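Local atomic coordinates of fructokinase (Xylella fastidiosa Temecula1, PDB entry 3LJS), a protein that probably phosphorylates fructose at the expense of ATP, as a fructokinase of the PfkB family of carbohydrate kinases. Residues 33-47 and 64-77. Residues are numbered along the deposited sequence; the frame is centred on the assembly and turned at random.
Sequences QCAGGAPANVAVAVA and FGDFLFDSFAEAGV
With CG swung anti to the backbone N (chi1 175°), Gln33 runs extended from strand 30-36 to lay its amide on the ring of Phe67, whose own CG is likewise anti to its N. In this ribokinase-fold kinase the strand belongs to the four-stranded lid sheet, whereas helices 38-49 and 63-75 pack beside the large central sheet, so the contact ties lid to core. The stacking rests on two observations: amide and ring planes lie only 12° apart, and Gln33 OE1 sits 3.4 Å above the centre of the Phe67 ring. The other face of that ring receives Ser71 OG, which is fixed by a 2.7 Å hydrogen bond to Phe67 O; Phe67 O also accepts the helical bond from Ser71 N. Gln33 NE2 instead meets the edge of the Phe64 ring, whose plane stands nearly perpendicular to the amide, and Phe64 also packs edge-to-face on Phe94 of the second subunit.

No hydrogen bond joins the two segments, Gln33 included, and further along contacts are mostly between apolar side chains. Ala35 CB touches Leu68 CD2 at 3.8 Å, and Ala40 CB meets the edge of Phe72 at CZ (3.6 Å), a ring stacked on Phe55. The axes of helical segments 38-47 and 64-75 diverge by 25° and approach to 10.0 Å. Past the Schellman turn at Gly76, Val77 CG2 lies 3.8 Å from Ala47 CB and 3.7 Å from Ala43 O.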
loop_
_atom_site.group_PDB
_atom_site.type_symbol
_atom_site.label_atom_id
_atom_site.label_comp_id
_atom_site.label_asym_id
_atom_site.label_seq_id
_atom_site.Cartn_x
_atom_site.Cartn_y
_atom_site.Cartn_z
ATOM N N GLN B 33 -8.129 1.486 -9.574
ATOM C CA GLN B 33 -7.973 2.651 -8.712
ATOM C C GLN B 33 -9.236 3.511 -8.646
ATOM O O GLN B 33 -9.711 4.002 -9.670
ATOM C CB GLN B 33 -6.814 3.497 -9.230
ATOM C CG GLN B 33 -6.610 4.812 -8.510
ATOM C CD GLN B 33 -5.647 5.715 -9.251
ATOM O OE1 GLN B 33 -5.929 6.157 -10.366
ATOM N NE2 GLN B 33 -4.501 5.987 -8.643
ATOM N N CYS B 34 -9.767 3.691 -7.440
ATOM C CA CYS B 34 -10.962 4.504 -7.225
ATOM C C CYS B 34 -10.790 5.455 -6.044
ATOM O O CYS B 34 -10.272 5.069 -4.997
ATOM C CB CYS B 34 -12.179 3.612 -6.963
ATOM S SG CYS B 34 -12.723 2.677 -8.399
ATOM N N ALA B 35 -11.226 6.700 -6.221
ATOM C CA ALA B 35 -11.141 7.695 -5.158
ATOM C C ALA B 35 -12.114 7.290 -4.054
ATOM O O ALA B 35 -13.240 6.878 -4.331
ATOM C CB ALA B 35 -11.500 9.078 -5.701
ATOM N N GLY B 36 -11.676 7.401 -2.802
ATOM C CA GLY B 36 -12.529 7.018 -1.690
ATOM C C GLY B 36 -12.289 7.813 -0.419
ATOM O O GLY B 36 -11.575 8.816 -0.426
ATOM N N GLY B 37 -12.876 7.344 0.677
ATOM C CA GLY B 37 -12.763 8.031 1.950
ATOM C C GLY B 37 -14.162 8.535 2.260
ATOM O O GLY B 37 -14.776 9.196 1.419
ATOM N N ALA B 38 -14.675 8.231 3.449
ATOM C CA ALA B 38 -16.033 8.638 3.807
ATOM C C ALA B 38 -16.313 10.133 3.624
ATOM O O ALA B 38 -17.205 10.504 2.865
ATOM C CB ALA B 38 -16.361 8.198 5.237
ATOM N N PRO B 39 -15.574 11.012 4.324
ATOM C CA PRO B 39 -15.862 12.439 4.124
ATOM C C PRO B 39 -15.592 12.906 2.691
ATOM O O PRO B 39 -16.217 13.853 2.209
ATOM C CB PRO B 39 -14.970 13.131 5.165
ATOM C CG PRO B 39 -13.871 12.127 5.426
ATOM C CD PRO B 39 -14.605 10.814 5.417
ATOM N N ALA B 40 -14.671 12.231 2.008
ATOM C CA ALA B 40 -14.344 12.578 0.627
ATOM C C ALA B 40 -15.532 12.275 -0.278
ATOM O O ALA B 40 -15.866 13.069 -1.159
ATOM C CB ALA B 40 -13.109 11.801 0.152
ATOM N N ASN B 41 -16.166 11.125 -0.060
ATOM C CA ASN B 41 -17.334 10.740 -0.852
ATOM C C ASN B 41 -18.463 11.749 -0.620
ATOM O O ASN B 41 -19.166 12.131 -1.547
ATOM C CB ASN B 41 -17.847 9.350 -0.456
ATOM C CG ASN B 41 -16.865 8.231 -0.785
ATOM O OD1 ASN B 41 -16.108 8.311 -1.753
ATOM N ND2 ASN B 41 -16.901 7.162 0.010
ATOM N N VAL B 42 -18.645 12.166 0.627
ATOM C CA VAL B 42 -19.703 13.120 0.934
ATOM C C VAL B 42 -19.462 14.418 0.175
ATOM O O VAL B 42 -20.389 14.993 -0.396
ATOM C CB VAL B 42 -19.774 13.405 2.450
ATOM C CG1 VAL B 42 -20.788 14.511 2.728
ATOM C CG2 VAL B 42 -20.175 12.126 3.200
ATOM N N ALA B 43 -18.210 14.862 0.147
ATOM C CA ALA B 43 -17.846 16.093 -0.540
ATOM C C ALA B 43 -18.178 16.039 -2.028
ATOM O O ALA B 43 -18.750 16.987 -2.585
ATOM C CB ALA B 43 -16.350 16.380 -0.347
ATOM N N VAL B 44 -17.824 14.931 -2.674
ATOM C CA VAL B 44 -18.084 14.790 -4.098
ATOM C C VAL B 44 -19.576 14.716 -4.388
ATOM O O VAL B 44 -20.045 15.224 -5.409
ATOM C CB VAL B 44 -17.376 13.545 -4.677
ATOM C CG1 VAL B 44 -17.747 13.368 -6.141
ATOM C CG2 VAL B 44 -15.865 13.704 -4.544
ATOM N N ALA B 45 -20.329 14.085 -3.492
ATOM C CA ALA B 45 -21.772 13.984 -3.687
ATOM C C ALA B 45 -22.393 15.378 -3.617
ATOM O O ALA B 45 -23.282 15.706 -4.400
ATOM C CB ALA B 45 -22.388 13.078 -2.620
ATOM N N VAL B 46 -21.926 16.191 -2.673
ATOM C CA VAL B 46 -22.440 17.551 -2.512
ATOM C C VAL B 46 -22.092 18.408 -3.734
ATOM O O VAL B 46 -22.927 19.161 -4.228
ATOM C CB VAL B 46 -21.853 18.238 -1.244
ATOM C CG1 VAL B 46 -22.285 19.709 -1.190
ATOM C CG2 VAL B 46 -22.324 17.517 0.011
ATOM N N ALA B 47 -20.859 18.284 -4.217
ATOM C CA ALA B 47 -20.409 19.061 -5.370
ATOM C C ALA B 47 -21.189 18.709 -6.637
ATOM O O ALA B 47 -21.479 19.571 -7.460
ATOM C CB ALA B 47 -18.923 18.836 -5.598
ATOM N N PHE B 64 -0.875 8.934 -5.863
ATOM C CA PHE B 64 -2.248 8.765 -5.415
ATOM C C PHE B 64 -2.811 10.049 -4.831
ATOM O O PHE B 64 -3.991 10.357 -5.008
ATOM C CB PHE B 64 -2.327 7.624 -4.406
ATOM C CG PHE B 64 -1.981 6.290 -4.997
ATOM C CD1 PHE B 64 -2.666 5.817 -6.111
ATOM C CD2 PHE B 64 -0.968 5.511 -4.451
ATOM C CE1 PHE B 64 -2.349 4.585 -6.679
ATOM C CE2 PHE B 64 -0.641 4.276 -5.008
ATOM C CZ PHE B 64 -1.333 3.811 -6.125
ATOM N N GLY B 65 -1.960 10.802 -4.144
ATOM C CA GLY B 65 -2.395 12.060 -3.569
ATOM C C GLY B 65 -2.754 13.013 -4.695
ATOM O O GLY B 65 -3.751 13.732 -4.616
ATOM N N ASP B 66 -1.939 13.020 -5.750
ATOM C CA ASP B 66 -2.197 13.884 -6.896
ATOM C C ASP B 66 -3.519 13.485 -7.540
ATOM O O ASP B 66 -4.284 14.340 -7.989
ATOM C CB ASP B 66 -1.078 13.772 -7.939
ATOM C CG ASP B 66 0.262 14.262 -7.421
ATOM O OD1 ASP B 66 0.278 15.109 -6.501
ATOM O OD2 ASP B 66 1.303 13.807 -7.950
ATOM N N PHE B 67 -3.778 12.181 -7.584
ATOM C CA PHE B 67 -5.011 11.663 -8.169
ATOM C C PHE B 67 -6.227 12.152 -7.397
ATOM O O PHE B 67 -7.236 12.551 -7.985
ATOM C CB PHE B 67 -5.007 10.136 -8.160
ATOM C CG PHE B 67 -6.311 9.526 -8.589
ATOM C CD1 PHE B 67 -6.755 9.647 -9.902
ATOM C CD2 PHE B 67 -7.088 8.813 -7.682
ATOM C CE1 PHE B 67 -7.954 9.062 -10.307
ATOM C CE2 PHE B 67 -8.286 8.225 -8.074
ATOM C CZ PHE B 67 -8.720 8.347 -9.389
ATOM N N LEU B 68 -6.134 12.103 -6.075
ATOM C CA LEU B 68 -7.230 12.550 -5.224
ATOM C C LEU B 68 -7.428 14.060 -5.353
ATOM O O LEU B 68 -8.556 14.537 -5.451
ATOM C CB LEU B 68 -6.943 12.169 -3.771
ATOM C CG LEU B 68 -6.979 10.658 -3.507
ATOM C CD1 LEU B 68 -6.509 10.360 -2.095
ATOM C CD2 LEU B 68 -8.395 10.139 -3.718
ATOM N N PHE B 69 -6.332 14.810 -5.367
ATOM C CA PHE B 69 -6.418 16.257 -5.493
ATOM C C PHE B 69 -7.123 16.656 -6.787
ATOM O O PHE B 69 -8.026 17.499 -6.779
ATOM C CB PHE B 69 -5.025 16.885 -5.477
ATOM C CG PHE B 69 -5.046 18.389 -5.460
ATOM C CD1 PHE B 69 -5.021 19.084 -4.257
ATOM C CD2 PHE B 69 -5.119 19.108 -6.647
ATOM C CE1 PHE B 69 -5.069 20.479 -4.232
ATOM C CE2 PHE B 69 -5.167 20.509 -6.635
ATOM C CZ PHE B 69 -5.142 21.192 -5.426
ATOM N N ASP B 70 -6.698 16.060 -7.900
ATOM C CA ASP B 70 -7.289 16.361 -9.200
ATOM C C ASP B 70 -8.739 15.902 -9.277
ATOM O O ASP B 70 -9.571 16.576 -9.887
ATOM C CB ASP B 70 -6.485 15.706 -10.330
ATOM C CG ASP B 70 -5.063 16.235 -10.419
ATOM O OD1 ASP B 70 -4.856 17.443 -10.180
ATOM O OD2 ASP B 70 -4.153 15.444 -10.745
ATOM N N SER B 71 -9.041 14.757 -8.667
ATOM C CA SER B 71 -10.408 14.242 -8.662
ATOM C C SER B 71 -11.325 15.248 -7.965
ATOM O O SER B 71 -12.446 15.489 -8.417
ATOM C CB SER B 71 -10.478 12.891 -7.941
ATOM O OG SER B 71 -9.751 11.896 -8.649
ATOM N N PHE B 72 -10.847 15.826 -6.866
ATOM C CA PHE B 72 -11.629 16.820 -6.131
ATOM C C PHE B 72 -11.854 18.059 -6.998
ATOM O O PHE B 72 -12.971 18.573 -7.087
ATOM C CB PHE B 72 -10.914 17.238 -4.837
ATOM C CG PHE B 72 -11.075 16.260 -3.697
ATOM C CD1 PHE B 72 -12.334 15.768 -3.351
ATOM C CD2 PHE B 72 -9.970 15.864 -2.941
ATOM C CE1 PHE B 72 -12.493 14.890 -2.259
ATOM C CE2 PHE B 72 -10.114 14.989 -1.850
ATOM C CZ PHE B 72 -11.379 14.503 -1.511
ATOM N N ALA B 73 -10.787 18.536 -7.630
ATOM C CA ALA B 73 -10.875 19.713 -8.486
ATOM C C ALA B 73 -11.868 19.500 -9.629
ATOM O O ALA B 73 -12.710 20.358 -9.893
ATOM C CB ALA B 73 -9.494 20.055 -9.045
ATOM N N GLU B 74 -11.777 18.353 -10.296
ATOM C CA GLU B 74 -12.670 18.040 -11.412
ATOM C C GLU B 74 -14.132 17.948 -10.984
ATOM O O GLU B 74 -15.035 18.222 -11.778
ATOM C CB GLU B 74 -12.265 16.715 -12.068
ATOM C CG GLU B 74 -10.781 16.604 -12.379
ATOM C CD GLU B 74 -10.404 15.267 -13.005
ATOM O OE1 GLU B 74 -10.940 14.221 -12.569
ATOM O OE2 GLU B 74 -9.557 15.267 -13.925
ATOM N N ALA B 75 -14.371 17.563 -9.732
ATOM C CA ALA B 75 -15.738 17.426 -9.239
ATOM C C ALA B 75 -16.337 18.742 -8.770
ATOM O O ALA B 75 -17.538 18.834 -8.524
ATOM C CB ALA B 75 -15.788 16.407 -8.109
ATOM N N GLY B 76 -15.503 19.762 -8.641
ATOM C CA GLY B 76 -16.006 21.043 -8.186
ATOM C C GLY B 76 -15.852 21.239 -6.689
ATOM O O GLY B 76 -16.420 22.169 -6.119
ATOM N N VAL B 77 -15.096 20.357 -6.040
ATOM C CA VAL B 77 -14.853 20.473 -4.603
ATOM C C VAL B 77 -13.721 21.479 -4.407
ATOM O O VAL B 77 -12.679 21.371 -5.054
ATOM C CB VAL B 77 -14.418 19.111 -3.989
ATOM C CG1 VAL B 77 -14.013 19.292 -2.517
ATOM C CG2 VAL B 77 -15.556 18.100 -4.104
#